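Local coordinates for TRAP solute Binding Protein (Uncultured marine bacterium, PDB 5I7I) that probably serves a marine bacterial TRAP transporter as its solute-binding protein, capturing aromatic acids such as 3-hydroxybenzoate for uptake, at residues Val85-Thr90 with Lys137-Phe142; Pro100-Phe105 with Pro237-Met242; Met110-Glu115 with Asp334-Tyr339; Asp126-Ser131 with Gly325-Lys330. All coordinates share one frame; numbering follows the deposited sequence.

Contact 1 (Val85-Thr90 with Lys137-Phe142)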
loop_
_atom_site.group_PDB
_atom_site.type_symbol
_atom_site.label_atom_id
_atom_site.label_comp_id
_atom_site.label_asym_id
_atom_site.label_seq_id
_atom_site.Cartn_x
_atom_site.Cartn_y
_atom_site.Cartn_z
ATOM N N VAL A 85 10.760 -13.789 12.045
ATOM C CA VAL A 85 10.850 -14.164 10.645
ATOM C C VAL A 85 11.931 -13.277 10.048
ATOM O O VAL A 85 12.400 -12.333 10.674
ATOM C CB VAL A 85 9.509 -13.975 9.900
ATOM C CG1 VAL A 85 8.409 -14.749 10.621
ATOM C CG2 VAL A 85 9.135 -12.493 9.759
ATOM N N ASP A 86 12.308 -13.575 8.813
ATOM C CA ASP A 86 13.414 -12.885 8.173
ATOM C C ASP A 86 12.995 -11.807 7.193
ATOM O O ASP A 86 13.728 -10.834 7.015
ATOM C CB ASP A 86 14.271 -13.912 7.440
ATOM C CG ASP A 86 14.844 -14.924 8.386
ATOM O OD1 ASP A 86 15.494 -14.503 9.354
ATOM O OD2 ASP A 86 14.601 -16.117 8.192
ATOM N N ILE A 87 11.858 -11.960 6.528
ATOM C CA ILE A 87 11.382 -11.016 5.515
ATOM C C ILE A 87 9.872 -10.915 5.645
ATOM O O ILE A 87 9.192 -11.922 5.871
ATOM C CB ILE A 87 11.735 -11.462 4.073
ATOM C CG1 ILE A 87 13.223 -11.789 3.935
ATOM C CG2 ILE A 87 11.312 -10.395 3.044
ATOM C CD1 ILE A 87 13.565 -12.418 2.598
ATOM N N VAL A 88 9.337 -9.701 5.485
ATOM C CA VAL A 88 7.895 -9.508 5.410
ATOM C C VAL A 88 7.552 -8.552 4.286
ATOM O O VAL A 88 8.351 -7.713 3.873
ATOM C CB VAL A 88 7.250 -9.024 6.719
ATOM C CG1 VAL A 88 7.552 -10.014 7.834
ATOM C CG2 VAL A 88 7.715 -7.634 7.060
ATOM N N TRP A 89 6.313 -8.698 3.801
ATOM C CA TRP A 89 5.642 -7.695 2.985
ATOM C C TRP A 89 4.391 -7.291 3.740
ATOM O O TRP A 89 3.610 -8.150 4.160
ATOM C CB TRP A 89 5.294 -8.248 1.605
ATOM C CG TRP A 89 4.640 -7.236 0.684
ATOM C CD1 TRP A 89 5.267 -6.447 -0.219
ATOM C CD2 TRP A 89 3.244 -6.951 0.564
ATOM N NE1 TRP A 89 4.358 -5.666 -0.884
ATOM C CE2 TRP A 89 3.108 -5.960 -0.424
ATOM C CE3 TRP A 89 2.099 -7.432 1.193
ATOM C CZ2 TRP A 89 1.871 -5.451 -0.806
ATOM C CZ3 TRP A 89 0.877 -6.909 0.833
ATOM C CH2 TRP A 89 0.771 -5.933 -0.155
ATOM N N THR A 90 4.205 -5.990 3.944
ATOM C CA THR A 90 3.042 -5.564 4.700
ATOM C C THR A 90 2.648 -4.143 4.310
ATOM O O THR A 90 3.270 -3.516 3.457
ATOM C CB THR A 90 3.327 -5.704 6.195
ATOM O OG1 THR A 90 2.097 -5.505 6.895
ATOM C CG2 THR A 90 4.373 -4.703 6.662
ATOM N N LYS A 137 16.398 -3.835 7.648
ATOM C CA LYS A 137 17.010 -3.794 6.327
ATOM C C LYS A 137 15.885 -3.549 5.332
ATOM O O LYS A 137 14.993 -4.396 5.158
ATOM C CB LYS A 137 17.747 -5.102 6.015
ATOM C CG LYS A 137 18.179 -5.246 4.560
ATOM C CD LYS A 137 19.158 -4.177 4.104
ATOM C CE LYS A 137 19.479 -4.383 2.622
ATOM N NZ LYS A 137 20.509 -3.416 2.133
ATOM N N VAL A 138 15.928 -2.406 4.672
ATOM C CA VAL A 138 14.889 -2.056 3.713
ATOM C C VAL A 138 15.192 -2.786 2.415
ATOM O O VAL A 138 16.285 -2.641 1.850
ATOM C CB VAL A 138 14.828 -0.544 3.479
ATOM C CG1 VAL A 138 13.834 -0.209 2.356
ATOM C CG2 VAL A 138 14.449 0.187 4.763
ATOM N N LEU A 139 14.239 -3.590 1.942
ATOM C CA LEU A 139 14.332 -4.117 0.587
ATOM C C LEU A 139 13.686 -3.146 -0.390
ATOM O O LEU A 139 14.333 -2.703 -1.347
ATOM C CB LEU A 139 13.739 -5.526 0.488
ATOM C CG LEU A 139 14.347 -6.539 1.469
ATOM C CD1 LEU A 139 13.589 -7.842 1.371
ATOM C CD2 LEU A 139 15.838 -6.744 1.216
ATOM N N ALA A 140 12.439 -2.755 -0.148
ATOM C CA ALA A 140 11.856 -1.664 -0.918
ATOM C C ALA A 140 10.653 -1.147 -0.173
ATOM O O ALA A 140 9.988 -1.892 0.549
ATOM C CB ALA A 140 11.416 -2.123 -2.309
ATOM N N VAL A 141 10.384 0.140 -0.357
ATOM C CA VAL A 141 9.114 0.751 0.004
ATOM C C VAL A 141 8.460 1.231 -1.281
ATOM O O VAL A 141 9.126 1.825 -2.138
ATOM C CB VAL A 141 9.328 1.919 0.978
ATOM C CG1 VAL A 141 8.002 2.557 1.366
ATOM C CG2 VAL A 141 10.054 1.439 2.225
ATOM N N PHE A 142 7.183 0.900 -1.447
ATOM C CA PHE A 142 6.468 1.176 -2.684
ATOM C C PHE A 142 4.981 1.243 -2.361
ATOM O O PHE A 142 4.593 1.266 -1.191
ATOM C CB PHE A 142 6.845 0.171 -3.775
ATOM C CG PHE A 142 6.633 -1.280 -3.435
ATOM C CD1 PHE A 142 7.645 -2.025 -2.837
ATOM C CD2 PHE A 142 5.450 -1.920 -3.764
ATOM C CE1 PHE A 142 7.476 -3.369 -2.597
ATOM C CE2 PHE A 142 5.284 -3.268 -3.526
ATOM C CZ PHE A 142 6.299 -3.980 -2.929
#

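Contact 2 (Pro100-Phe105 with Pro237-Met242). With 3HB (3-hydroxybenzoic acid), chain C.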
loop_
_atom_site.group_PDB
_atom_site.type_symbol
_atom_site.label_atom_id
_atom_site.label_comp_id
_atom_site.label_asym_id
_atom_site.label_seq_id
_atom_site.Cartn_x
_atom_site.Cartn_y
_atom_site.Cartn_z
ATOM N N PRO A 100 5.786 7.443 10.815
ATOM C CA PRO A 100 5.044 8.697 10.632
ATOM C C PRO A 100 5.402 9.433 9.361
ATOM O O PRO A 100 4.537 10.082 8.755
ATOM C CB PRO A 100 5.417 9.513 11.871
ATOM C CG PRO A 100 6.722 8.918 12.342
ATOM C CD PRO A 100 6.589 7.440 12.039
ATOM N N HIS A 101 6.660 9.361 8.915
ATOM C CA HIS A 101 7.010 10.048 7.677
ATOM C C HIS A 101 6.192 9.526 6.510
ATOM O O HIS A 101 5.825 10.291 5.606
ATOM C CB HIS A 101 8.490 9.875 7.351
ATOM C CG HIS A 101 9.418 10.625 8.253
ATOM N ND1 HIS A 101 9.802 10.150 9.486
ATOM C CD2 HIS A 101 10.106 11.772 8.064
ATOM C CE1 HIS A 101 10.635 11.011 10.048
ATOM N NE2 HIS A 101 10.854 11.995 9.194
ATOM N N LEU A 102 5.919 8.226 6.500
ATOM C CA LEU A 102 5.274 7.619 5.349
ATOM C C LEU A 102 3.828 8.070 5.196
ATOM O O LEU A 102 3.266 7.948 4.100
ATOM C CB LEU A 102 5.376 6.095 5.428
ATOM C CG LEU A 102 6.812 5.556 5.501
ATOM C CD1 LEU A 102 6.798 4.025 5.472
ATOM C CD2 LEU A 102 7.697 6.107 4.426
ATOM N N GLU A 103 3.212 8.555 6.270
ATOM C CA GLU A 103 1.848 9.066 6.209
ATOM C C GLU A 103 1.698 10.165 5.165
ATOM O O GLU A 103 0.600 10.373 4.634
ATOM C CB GLU A 103 1.452 9.636 7.581
ATOM C CG GLU A 103 1.405 8.600 8.695
ATOM C CD GLU A 103 1.104 9.204 10.046
ATOM O OE1 GLU A 103 0.667 10.373 10.078
ATOM O OE2 GLU A 103 1.326 8.512 11.075
ATOM N N ALA A 104 2.764 10.913 4.880
ATOM C CA ALA A 104 2.628 12.008 3.924
ATOM C C ALA A 104 2.197 11.490 2.567
ATOM O O ALA A 104 1.471 12.175 1.840
ATOM C CB ALA A 104 3.932 12.790 3.794
ATOM N N PHE A 105 2.627 10.290 2.219
ATOM C CA PHE A 105 2.284 9.720 0.928
ATOM C C PHE A 105 0.864 9.201 0.877
ATOM O O PHE A 105 0.375 8.898 -0.221
ATOM C CB PHE A 105 3.279 8.624 0.558
ATOM C CG PHE A 105 4.526 9.146 -0.073
ATOM C CD1 PHE A 105 5.575 9.633 0.697
ATOM C CD2 PHE A 105 4.641 9.198 -1.454
ATOM C CE1 PHE A 105 6.727 10.131 0.094
ATOM C CE2 PHE A 105 5.789 9.704 -2.051
ATOM C CZ PHE A 105 6.825 10.156 -1.284
ATOM N N PRO A 237 1.491 3.179 1.550
ATOM C CA PRO A 237 2.798 2.531 1.383
ATOM C C PRO A 237 2.846 1.098 1.883
ATOM O O PRO A 237 2.368 0.773 2.975
ATOM C CB PRO A 237 3.745 3.431 2.175
ATOM C CG PRO A 237 3.126 4.747 2.089
ATOM C CD PRO A 237 1.648 4.497 2.183
ATOM N N PHE A 238 3.450 0.255 1.059
ATOM C CA PHE A 238 3.855 -1.099 1.388
ATOM C C PHE A 238 5.310 -1.127 1.841
ATOM O O PHE A 238 6.144 -0.379 1.335
ATOM C CB PHE A 238 3.770 -1.972 0.139
ATOM C CG PHE A 238 2.408 -2.073 -0.491
ATOM C CD1 PHE A 238 1.273 -2.293 0.267
ATOM C CD2 PHE A 238 2.301 -2.007 -1.865
ATOM C CE1 PHE A 238 0.029 -2.435 -0.340
ATOM C CE2 PHE A 238 1.073 -2.163 -2.497
ATOM C CZ PHE A 238 -0.065 -2.385 -1.724
ATOM N N LEU A 239 5.611 -2.023 2.779
ATOM C CA LEU A 239 6.961 -2.236 3.275
ATOM C C LEU A 239 7.385 -3.646 2.912
ATOM O O LEU A 239 6.693 -4.615 3.244
ATOM C CB LEU A 239 7.014 -2.103 4.795
ATOM C CG LEU A 239 6.442 -0.811 5.375
ATOM C CD1 LEU A 239 6.478 -0.848 6.896
ATOM C CD2 LEU A 239 7.218 0.393 4.833
ATOM N N PHE A 240 8.543 -3.754 2.268
ATOM C CA PHE A 240 9.182 -5.034 1.967
ATOM C C PHE A 240 10.510 -4.976 2.708
ATOM O O PHE A 240 11.409 -4.222 2.322
ATOM C CB PHE A 240 9.343 -5.192 0.457
ATOM C CG PHE A 240 9.822 -6.567 -0.000
ATOM C CD1 PHE A 240 9.341 -7.747 0.547
ATOM C CD2 PHE A 240 10.729 -6.646 -1.064
ATOM C CE1 PHE A 240 9.785 -8.976 0.051
ATOM C CE2 PHE A 240 11.168 -7.842 -1.534
ATOM C CZ PHE A 240 10.713 -9.004 -0.976
ATOM N N LEU A 241 10.589 -5.697 3.829
ATOM C CA LEU A 241 11.637 -5.506 4.821
ATOM C C LEU A 241 12.282 -6.826 5.196
ATOM O O LEU A 241 11.632 -7.870 5.211
ATOM C CB LEU A 241 11.036 -4.944 6.117
ATOM C CG LEU A 241 10.249 -3.642 6.011
ATOM C CD1 LEU A 241 9.716 -3.297 7.384
ATOM C CD2 LEU A 241 11.107 -2.535 5.469
ATOM N N MET A 242 13.570 -6.759 5.527
ATOM C CA MET A 242 14.323 -7.902 6.012
ATOM C C MET A 242 14.831 -7.592 7.412
ATOM O O MET A 242 15.126 -6.439 7.758
ATOM C CB MET A 242 15.504 -8.160 5.076
ATOM C CG MET A 242 16.350 -9.375 5.431
ATOM S SD MET A 242 17.560 -9.741 4.166
ATOM C CE MET A 242 16.638 -10.728 3.017
HETATM C "C1'" 3HB C . -5.243 -2.635 1.657
HETATM O "O1'" 3HB C . -6.032 -1.750 1.237
HETATM O "O2'" 3HB C . -5.202 -2.914 2.884
HETATM C C1 3HB C . -4.379 -3.427 0.685
HETATM C C2 3HB C . -4.304 -3.018 -0.645
HETATM C C3 3HB C . -3.537 -3.722 -1.540
HETATM C C4 3HB C . -2.864 -4.846 -1.139
HETATM C C5 3HB C . -2.933 -5.255 0.190
HETATM C C6 3HB C . -3.691 -4.553 1.104
HETATM O O3 3HB C . -3.475 -3.300 -2.849
#

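Contact 3 (Met110-Glu115 with Asp334-Tyr339)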
loop_
_atom_site.group_PDB
_atom_site.type_symbol
_atom_site.label_atom_id
_atom_site.label_comp_id
_atom_site.label_asym_id
_atom_site.label_seq_id
_atom_site.Cartn_x
_atom_site.Cartn_y
_atom_site.Cartn_z
ATOM N N MET A 110 -2.415 12.665 -3.440
ATOM C CA MET A 110 -0.970 12.617 -3.614
ATOM C C MET A 110 -0.489 11.761 -4.783
ATOM O O MET A 110 0.490 12.144 -5.439
ATOM C CB MET A 110 -0.283 12.117 -2.348
ATOM C CG MET A 110 -0.231 13.162 -1.296
ATOM S SD MET A 110 0.893 14.533 -1.680
ATOM C CE MET A 110 2.447 13.721 -1.454
ATOM N N PRO A 111 -1.069 10.587 -5.058
ATOM C CA PRO A 111 -0.350 9.628 -5.912
ATOM C C PRO A 111 -0.524 9.873 -7.397
ATOM O O PRO A 111 -1.609 10.196 -7.884
ATOM C CB PRO A 111 -0.964 8.277 -5.522
ATOM C CG PRO A 111 -2.381 8.641 -5.179
ATOM C CD PRO A 111 -2.279 9.975 -4.474
ATOM N N ALA A 112 0.576 9.716 -8.118
ATOM C CA ALA A 112 0.527 9.518 -9.562
ATOM C C ALA A 112 0.489 8.009 -9.811
ATOM O O ALA A 112 -0.083 7.267 -9.005
ATOM C CB ALA A 112 1.727 10.195 -10.223
ATOM N N SER A 113 1.104 7.530 -10.885
ATOM C CA SER A 113 1.202 6.090 -11.082
ATOM C C SER A 113 1.925 5.441 -9.897
ATOM O O SER A 113 2.695 6.082 -9.174
ATOM C CB SER A 113 1.989 5.791 -12.353
ATOM O OG SER A 113 3.331 6.197 -12.192
ATOM N N ALA A 114 1.701 4.141 -9.714
ATOM C CA ALA A 114 2.492 3.435 -8.707
ATOM C C ALA A 114 3.969 3.450 -9.063
ATOM O O ALA A 114 4.819 3.521 -8.173
ATOM C CB ALA A 114 2.007 2.000 -8.524
ATOM N N GLU A 115 4.297 3.428 -10.351
ATOM C CA GLU A 115 5.697 3.478 -10.761
ATOM C C GLU A 115 6.368 4.756 -10.265
ATOM O O GLU A 115 7.471 4.712 -9.705
ATOM C CB GLU A 115 5.767 3.403 -12.281
ATOM C CG GLU A 115 7.152 3.629 -12.866
ATOM C CD GLU A 115 7.194 3.499 -14.389
ATOM O OE1 GLU A 115 6.141 3.309 -15.033
ATOM O OE2 GLU A 115 8.317 3.569 -14.948
ATOM N N ASP A 334 7.330 16.772 -4.690
ATOM C CA ASP A 334 8.392 16.976 -5.668
ATOM C C ASP A 334 8.958 15.646 -6.153
ATOM O O ASP A 334 9.293 15.512 -7.328
ATOM C CB ASP A 334 9.497 17.839 -5.054
ATOM C CG ASP A 334 9.077 19.280 -4.843
ATOM O OD1 ASP A 334 8.041 19.686 -5.425
ATOM O OD2 ASP A 334 9.763 20.015 -4.094
ATOM N N LEU A 335 9.106 14.660 -5.266
ATOM C CA LEU A 335 9.659 13.367 -5.691
ATOM C C LEU A 335 8.692 12.635 -6.603
ATOM O O LEU A 335 9.110 11.997 -7.575
ATOM C CB LEU A 335 10.024 12.500 -4.481
ATOM C CG LEU A 335 11.239 12.968 -3.689
ATOM C CD1 LEU A 335 11.328 12.169 -2.386
ATOM C CD2 LEU A 335 12.526 12.870 -4.482
ATOM N N ILE A 336 7.391 12.723 -6.318
ATOM C CA ILE A 336 6.402 12.106 -7.193
ATOM C C ILE A 336 6.497 12.701 -8.593
ATOM O O ILE A 336 6.512 11.979 -9.593
ATOM C CB ILE A 336 4.994 12.238 -6.590
ATOM C CG1 ILE A 336 4.900 11.388 -5.322
ATOM C CG2 ILE A 336 3.909 11.844 -7.585
ATOM C CD1 ILE A 336 3.700 11.662 -4.468
ATOM N N SER A 337 6.583 14.027 -8.688
ATOM C CA SER A 337 6.649 14.617 -10.022
ATOM C C SER A 337 7.989 14.332 -10.694
ATOM O O SER A 337 8.034 14.133 -11.912
ATOM C CB SER A 337 6.308 16.108 -10.000
ATOM O OG SER A 337 7.282 16.896 -9.340
ATOM N N LYS A 338 9.067 14.233 -9.918
ATOM C CA LYS A 338 10.373 13.913 -10.485
ATOM C C LYS A 338 10.326 12.587 -11.223
ATOM O O LYS A 338 10.887 12.454 -12.314
ATOM C CB LYS A 338 11.389 13.848 -9.347
ATOM C CG LYS A 338 12.709 13.165 -9.665
ATOM C CD LYS A 338 13.511 12.954 -8.363
ATOM C CE LYS A 338 14.825 12.329 -8.612
ATOM N NZ LYS A 338 15.693 12.565 -7.455
ATOM N N TYR A 339 9.645 11.608 -10.650
ATOM C CA TYR A 339 9.601 10.273 -11.212
ATOM C C TYR A 339 8.428 10.047 -12.154
ATOM O O TYR A 339 8.295 8.954 -12.699
ATOM C CB TYR A 339 9.608 9.237 -10.081
ATOM C CG TYR A 339 10.934 9.135 -9.377
ATOM C CD1 TYR A 339 12.032 8.591 -10.021
ATOM C CD2 TYR A 339 11.092 9.566 -8.071
ATOM C CE1 TYR A 339 13.245 8.480 -9.392
ATOM C CE2 TYR A 339 12.296 9.474 -7.435
ATOM C CZ TYR A 339 13.377 8.924 -8.096
ATOM O OH TYR A 339 14.607 8.813 -7.460
#

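Contact 4 (Asp126-Ser131 with Gly325-Lys330)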
loop_
_atom_site.group_PDB
_atom_site.type_symbol
_atom_site.label_atom_id
_atom_site.label_comp_id
_atom_site.label_asym_id
_atom_site.label_seq_id
_atom_site.Cartn_x
_atom_site.Cartn_y
_atom_site.Cartn_z
ATOM N N ASP A 126 15.182 6.594 1.610
ATOM C CA ASP A 126 16.637 6.572 1.549
ATOM C C ASP A 126 17.239 7.834 2.152
ATOM O O ASP A 126 18.425 7.835 2.519
ATOM C CB ASP A 126 17.103 6.490 0.094
ATOM C CG ASP A 126 16.922 5.117 -0.536
ATOM O OD1 ASP A 126 16.760 4.089 0.150
ATOM O OD2 ASP A 126 16.974 5.067 -1.778
ATOM N N THR A 127 16.448 8.906 2.236
ATOM C CA THR A 127 16.936 10.226 2.593
ATOM C C THR A 127 16.161 10.729 3.810
ATOM O O THR A 127 16.430 10.283 4.931
ATOM C CB THR A 127 16.857 11.203 1.409
ATOM O OG1 THR A 127 15.497 11.376 0.935
ATOM C CG2 THR A 127 17.756 10.731 0.288
ATOM N N VAL A 128 15.201 11.630 3.635
ATOM C CA VAL A 128 14.706 12.399 4.756
ATOM C C VAL A 128 13.934 11.542 5.748
ATOM O O VAL A 128 13.860 11.916 6.929
ATOM C CB VAL A 128 13.893 13.589 4.209
ATOM C CG1 VAL A 128 12.583 13.116 3.610
ATOM C CG2 VAL A 128 13.686 14.668 5.296
ATOM N N ALA A 129 13.360 10.418 5.317
ATOM C CA ALA A 129 12.494 9.587 6.138
ATOM C C ALA A 129 13.190 8.335 6.646
ATOM O O ALA A 129 12.515 7.427 7.149
ATOM C CB ALA A 129 11.242 9.183 5.357
ATOM N N ALA A 130 14.517 8.267 6.538
ATOM C CA ALA A 130 15.236 7.056 6.913
ATOM C C ALA A 130 14.955 6.611 8.344
ATOM O O ALA A 130 14.988 5.416 8.626
ATOM C CB ALA A 130 16.737 7.253 6.711
ATOM N N SER A 131 14.699 7.541 9.265
ATOM C CA SER A 131 14.555 7.141 10.656
ATOM C C SER A 131 13.373 6.204 10.878
ATOM O O SER A 131 13.388 5.434 11.844
ATOM C CB SER A 131 14.462 8.370 11.553
ATOM O OG SER A 131 13.287 9.126 11.296
ATOM N N GLY A 325 6.391 19.097 8.933
ATOM C CA GLY A 325 5.324 18.572 8.095
ATOM C C GLY A 325 5.290 19.217 6.726
ATOM O O GLY A 325 5.112 18.535 5.712
ATOM N N ALA A 326 5.429 20.538 6.676
ATOM C CA ALA A 326 5.398 21.233 5.385
ATOM C C ALA A 326 6.539 20.774 4.484
ATOM O O ALA A 326 6.356 20.577 3.276
ATOM C CB ALA A 326 5.494 22.743 5.608
ATOM N N MET A 327 7.726 20.600 5.051
ATOM C CA MET A 327 8.861 20.184 4.247
ATOM C C MET A 327 8.642 18.774 3.722
ATOM O O MET A 327 8.951 18.487 2.564
ATOM C CB MET A 327 10.134 20.295 5.080
ATOM C CG MET A 327 11.432 19.916 4.355
ATOM S SD MET A 327 11.734 18.146 4.392
ATOM C CE MET A 327 13.279 18.072 3.460
ATOM N N LEU A 328 8.077 17.890 4.547
ATOM C CA LEU A 328 7.868 16.513 4.101
ATOM C C LEU A 328 6.845 16.439 2.978
ATOM O O LEU A 328 7.036 15.686 2.013
ATOM C CB LEU A 328 7.456 15.618 5.275
ATOM C CG LEU A 328 8.532 15.469 6.344
ATOM C CD1 LEU A 328 7.977 14.672 7.523
ATOM C CD2 LEU A 328 9.773 14.846 5.778
ATOM N N VAL A 329 5.745 17.194 3.089
ATOM C CA VAL A 329 4.729 17.181 2.038
ATOM C C VAL A 329 5.308 17.712 0.737
ATOM O O VAL A 329 5.101 17.126 -0.332
ATOM C CB VAL A 329 3.493 17.970 2.490
ATOM C CG1 VAL A 329 2.511 18.169 1.331
ATOM C CG2 VAL A 329 2.808 17.239 3.628
ATOM N N LYS A 330 6.060 18.810 0.807
ATOM C CA LYS A 330 6.711 19.346 -0.389
ATOM C C LYS A 330 7.658 18.324 -0.994
ATOM O O LYS A 330 7.675 18.122 -2.212
ATOM C CB LYS A 330 7.475 20.630 -0.062
ATOM C CG LYS A 330 8.383 21.083 -1.211
ATOM C CD LYS A 330 9.039 22.429 -0.984
ATOM C CE LYS A 330 10.197 22.635 -1.978
ATOM N NZ LYS A 330 9.740 22.675 -3.391
#

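Contact 1 (Val85-Thr90 with Lys137-Phe142)
The strand carrying Ile87 and Trp89 and the strand carrying Leu139 and Phe142 run parallel, 4° apart, with the CA atoms of Ile87 and Leu139 9.0 Å from each other. The spacing is that of next-but-one strands: in this five-stranded mixed sheet of the solute-binding fold, strand 237-243 lies between them, antiparallel to both, and the two strands meet by side chains reaching across it. Leu139 and Ala140 form a classic beta bulge opposite Phe240, and Leu139 points toward the far strand. Its CD1 methyl meets CG2 of Ile87 at 3.8 Å, the two side chains crossing at about a right angle and both resting on Phe240. Toward the other end the aromatic residues take over. Trp89 has CG anti to its backbone N (chi1 -178°), which carries the indole, a wall of the 3-hydroxybenzoate pocket, across to Phe142. Phe142 approaches the pyrrole edge of the indole near its plane, with ring centroids 5.5 Å apart and planes inclined at 42°. Phe43 and Trp274 extend the aromatic cluster around Phe142. At its tightest the pair brings Phe142 CZ to 3.3 Å from Trp89 NE1, while CE2 of the same phenyl lies 3.7 Å from that nitrogen.

Contact 2 (Pro100-Phe105 with Pro237-Met242)
Leu102 and Phe105, in the segment that follows strand 87-91, pack on Pro237 and Leu239 of the strand that occupies an inner place in the five-stranded sheet. The contact between the two segments is apolar. Leu102 points toward the strand and, with CG beside the backbone N and anti to the carbonyl carbon (chi1 -58°), sends CD1 to the CD2 branch of Leu239, 3.7 Å away. The ring of Pro237 packs against Leu102 and Phe105, its CG lying 4.2 Å from both Leu102 CB and Phe105 CB and 3.8 Å from Leu102 O. Backbone hydrogen bonds shape the first segment into helical turns: Glu103 N to Pro100 O, Ala104 N to His101 O and Phe105 N to Leu102 O. Ligand contact lies on the other side of the strand. Phe238 points away from Leu102, into the pocket where Tyr94, Glu210 and Arg168 hydrogen-bond 3-hydroxybenzoate. An alanine here would lose the phenyl, and the gap is likely to deprive the ligand ring and the Trp89 indole of one aromatic neighbour. Phe238 CE1 approaches ligand C4 at 3.8 Å, and ligand O3 lies in the plane of the phenyl, at its edge, 3.7 Å from Phe238 CZ.

Contact 3 (Met110-Glu115 with Asp334-Tyr339)
Met110 and Ala112, on the approach to helix 114-126, receive Ile336 from the C-terminal helix 325-339, so that the loop leading into one helix packs against the last turns of another. Met110 comes first. Its chain is bent at both chi2 (-70°) and chi3 (-72°), and this folding brings the CE methyl round to Ile336 CD1 at 3.9 Å, the two side chains crossing at about a right angle. The backbone of the same residue takes part as well: Met110 O sits 3.4 Å from that CD1. Pro111 points away from the helix. Ala112 then points its methyl at the helix, where CB meets Ile336 CG2 at 3.8 Å. The isoleucine thus divides its branches, CD1 to Met110 and CG2 to Ala112. With an alanine in its place both branches would be gone, a gap would probably open beside Ala112, and the Met110 methyl would be likely to lose one of its neighbours. Ser113 follows as the N-cap of helix 114-126, its OG bonded to Ala116 N. A second residue assists at this helix start: Asp275 of helix 264-287 accepts the backbone N-H of Ala114 on OD1 and that of Glu115 on OD2. Across on the C-terminal helix, Lys338 NZ and Tyr339 OH share Glu123 OE1, and Lys338 CD lies 3.8 Å above one face of the Tyr339 ring, offset toward its rim.

Contact 4 (Asp126-Ser131 with Gly325-Lys330)
Val128 reaches across to Met327 and Leu328 of the C-terminal helix 325-339, and its side chain carries the whole contact from one side. From CA the bond to CB points toward the helix, and at CB the chain splits into two methyls. CG1 stands between the backbone N and the carbonyl carbon (chi1 71°), the crowded position, and meets Leu328 CD2 at 3.9 Å. CG2 lies beside the carbonyl carbon and does double duty: Met327 CE is 3.9 Å from it, with the Met327 sulfur SD at 4.1 Å, and Leu328 CD2 again approaches to 3.9 Å. The Leu328 methyl therefore rests against both methyls of the valine. Val128 holds this pose in a type I beta turn from Thr127 to Ala130, closed by Ala130 N to Thr127 O at 3.2 Å; the turn follows directly on helix 114-126, in the connection leading to strand 136-143. Thr127, the first residue to leave the helical conformation, bonds its OG1 back to Glu123 O. On the other side, Met327 is exposed and its chain bends at chi2 (-84°), which lets the end of the thioether meet Val128 tip to tip. Leu328 is buried, crosses the valine obliquely, and also leans on His101, Leu323 and Tyr124. One helical turn beyond Met327, Thr331 OG1 is hydrogen-bonded to Met327 O.

Contacts 1 and 2 lie in the buried sheet: strand 237-243 of contact 2 runs between the two strands of contact 1, with probable hydrogen bonds from Phe238 N to Phe142 O and from Met242 N to Lys137 O; both supply aromatic residues to the ligand pocket. Contact 3 is buried too, but joins the loop before helix 114-126 to the end of helix 325-339 through aliphatic groups and a thioether methyl, and it touches contact 2 where Phe105 packs on Ile336. Contact 4 is the most superficial, partly buried and built on methyl groups at a turn; His101 of contact 2 packs on Ala129 and Leu328 there. Contact 4 meets helix 325-339 near its start.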